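Local atomic coordinates of ribonucleoside triphosphate reductase (Lactobacillus leichmannii, PDB entry 1L1L), a protein that catalyses the B12-dependent reduction of ribonucleoside triphosphates to 2'-deoxyribonucleoside triphosphates, as a monomeric, allosterically regulated class II ribonucleotide reductase. Residues Glu423-Ile428 and Thr552-Ala557. Sequence-based numbering, arbitrary orientation.
Sequences EVFPLI and TVAKLA
Glu423 opens the contact through one carboxylate oxygen: OE1 lies 4.0 Å from the methyl CG1 of Val553, a van der Waals contact only. The other oxygen, OE2, is hydrogen-bonded to Ser473 OG, which pins the buried carboxylate from the neighbouring strand 471-474. Phe425 follows at the N-cap position of helix 426-431 and carries the middle of the contact. With CG beside the backbone N and opposite the carbonyl carbon (chi1 -55°), the ring extends to three residues of helix 551-557. Its far corner CZ meets Val553 CG1 edge-on, near the ring plane, at 3.7 Å. Ala554 CA lies obliquely to the ring, 4.0 Å from CZ. On the neighbouring corner, CE2 is 3.9 Å from Ala557 CB, also approached obliquely. In the first turn of the helix, Ile428 closes the row: its extended chain (chi2 175°) sets CD1 3.5 Å from Ala557 CB, tighter than ordinary van der Waals contact. Phe425 and Val553 both touch Thr95, tying the two segments to strand 94-96. Strand 421-424 follows Cys419, disulfide-bonded to Cys119, consistent with the family's redox-active pair; this strand-to-helix junction probably belongs to the ten-stranded alpha-beta barrel typical of ribonucleotide reductases.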
loop_
_atom_site.group_PDB
_atom_site.type_symbol
_atom_site.label_atom_id
_atom_site.label_comp_id
_atom_site.label_asym_id
_atom_site.label_seq_id
_atom_site.Cartn_x
_atom_site.Cartn_y
_atom_site.Cartn_z
ATOM N N GLU A 423 12.425 1.224 0.443
ATOM C CA GLU A 423 12.850 -0.109 0.832
ATOM C C GLU A 423 14.315 -0.438 0.542
ATOM O O GLU A 423 14.835 -0.171 -0.545
ATOM C CB GLU A 423 11.948 -1.149 0.170
ATOM C CG GLU A 423 12.009 -2.508 0.829
ATOM C CD GLU A 423 10.656 -3.207 0.835
ATOM O OE1 GLU A 423 10.071 -3.370 -0.257
ATOM O OE2 GLU A 423 10.181 -3.595 1.927
ATOM N N VAL A 424 14.959 -1.020 1.542
ATOM C CA VAL A 424 16.350 -1.417 1.454
ATOM C C VAL A 424 16.478 -2.927 1.641
ATOM O O VAL A 424 15.785 -3.538 2.465
ATOM C CB VAL A 424 17.189 -0.677 2.516
ATOM C CG1 VAL A 424 18.649 -1.154 2.470
ATOM C CG2 VAL A 424 17.117 0.825 2.257
ATOM N N PHE A 425 17.340 -3.532 0.833
ATOM C CA PHE A 425 17.593 -4.962 0.895
ATOM C C PHE A 425 19.046 -5.102 1.366
ATOM O O PHE A 425 19.976 -5.123 0.550
ATOM C CB PHE A 425 17.437 -5.595 -0.492
ATOM C CG PHE A 425 16.105 -5.334 -1.147
ATOM C CD1 PHE A 425 14.921 -5.763 -0.556
ATOM C CD2 PHE A 425 16.039 -4.678 -2.372
ATOM C CE1 PHE A 425 13.682 -5.539 -1.188
ATOM C CE2 PHE A 425 14.817 -4.449 -3.007
ATOM C CZ PHE A 425 13.633 -4.883 -2.410
ATOM N N PRO A 426 19.255 -5.175 2.687
ATOM C CA PRO A 426 20.577 -5.303 3.316
ATOM C C PRO A 426 21.550 -6.271 2.640
ATOM O O PRO A 426 22.666 -5.882 2.288
ATOM C CB PRO A 426 20.237 -5.717 4.745
ATOM C CG PRO A 426 18.983 -4.941 5.007
ATOM C CD PRO A 426 18.192 -5.102 3.711
ATOM N N LEU A 427 21.143 -7.525 2.468
ATOM C CA LEU A 427 22.014 -8.512 1.840
ATOM C C LEU A 427 22.480 -8.080 0.453
ATOM O O LEU A 427 23.678 -8.126 0.145
ATOM C CB LEU A 427 21.312 -9.868 1.747
ATOM C CG LEU A 427 22.180 -11.044 1.289
ATOM C CD1 LEU A 427 23.419 -11.153 2.176
ATOM C CD2 LEU A 427 21.367 -12.333 1.351
ATOM N N ILE A 428 21.539 -7.645 -0.379
ATOM C CA ILE A 428 21.864 -7.220 -1.732
ATOM C C ILE A 428 22.712 -5.948 -1.785
ATOM O O ILE A 428 23.650 -5.847 -2.584
ATOM C CB ILE A 428 20.581 -7.030 -2.561
ATOM C CG1 ILE A 428 19.813 -8.358 -2.619
ATOM C CG2 ILE A 428 20.930 -6.554 -3.961
ATOM C CD1 ILE A 428 18.483 -8.266 -3.313
ATOM N N THR A 552 5.679 -7.105 -4.783
ATOM C CA THR A 552 6.127 -6.772 -6.131
ATOM C C THR A 552 7.568 -6.269 -6.229
ATOM O O THR A 552 8.360 -6.824 -6.987
ATOM C CB THR A 552 5.181 -5.754 -6.789
ATOM O OG1 THR A 552 3.843 -6.265 -6.758
ATOM C CG2 THR A 552 5.573 -5.531 -8.234
ATOM N N VAL A 553 7.913 -5.233 -5.469
ATOM C CA VAL A 553 9.273 -4.704 -5.511
ATOM C C VAL A 553 10.305 -5.723 -5.033
ATOM O O VAL A 553 11.412 -5.788 -5.566
ATOM C CB VAL A 553 9.392 -3.399 -4.682
ATOM C CG1 VAL A 553 10.811 -3.222 -4.161
ATOM C CG2 VAL A 553 9.015 -2.213 -5.556
ATOM N N ALA A 554 9.955 -6.520 -4.030
ATOM C CA ALA A 554 10.877 -7.529 -3.531
ATOM C C ALA A 554 11.154 -8.567 -4.626
ATOM O O ALA A 554 12.208 -9.209 -4.629
ATOM C CB ALA A 554 10.302 -8.206 -2.292
ATOM N N LYS A 555 10.214 -8.729 -5.555
ATOM C CA LYS A 555 10.395 -9.684 -6.650
ATOM C C LYS A 555 11.431 -9.158 -7.642
ATOM O O LYS A 555 12.134 -9.937 -8.278
ATOM C CB LYS A 555 9.076 -9.943 -7.384
ATOM C CG LYS A 555 8.051 -10.674 -6.537
ATOM C CD LYS A 555 6.720 -10.762 -7.260
ATOM C CE LYS A 555 5.609 -11.161 -6.301
ATOM N NZ LYS A 555 4.270 -11.008 -6.940
ATOM N N LEU A 556 11.518 -7.840 -7.770
ATOM C CA LEU A 556 12.496 -7.240 -8.680
ATOM C C LEU A 556 13.905 -7.728 -8.347
ATOM O O LEU A 556 14.688 -8.063 -9.241
ATOM C CB LEU A 556 12.474 -5.713 -8.582
ATOM C CG LEU A 556 11.262 -4.944 -9.111
ATOM C CD1 LEU A 556 11.568 -3.446 -9.083
ATOM C CD2 LEU A 556 10.959 -5.367 -10.530
ATOM N N ALA A 557 14.210 -7.782 -7.055
ATOM C CA ALA A 557 15.527 -8.194 -6.578
ATOM C C ALA A 557 15.596 -9.625 -6.085
ATOM O O ALA A 557 16.649 -10.074 -5.650
ATOM C CB ALA A 557 15.981 -7.250 -5.474
#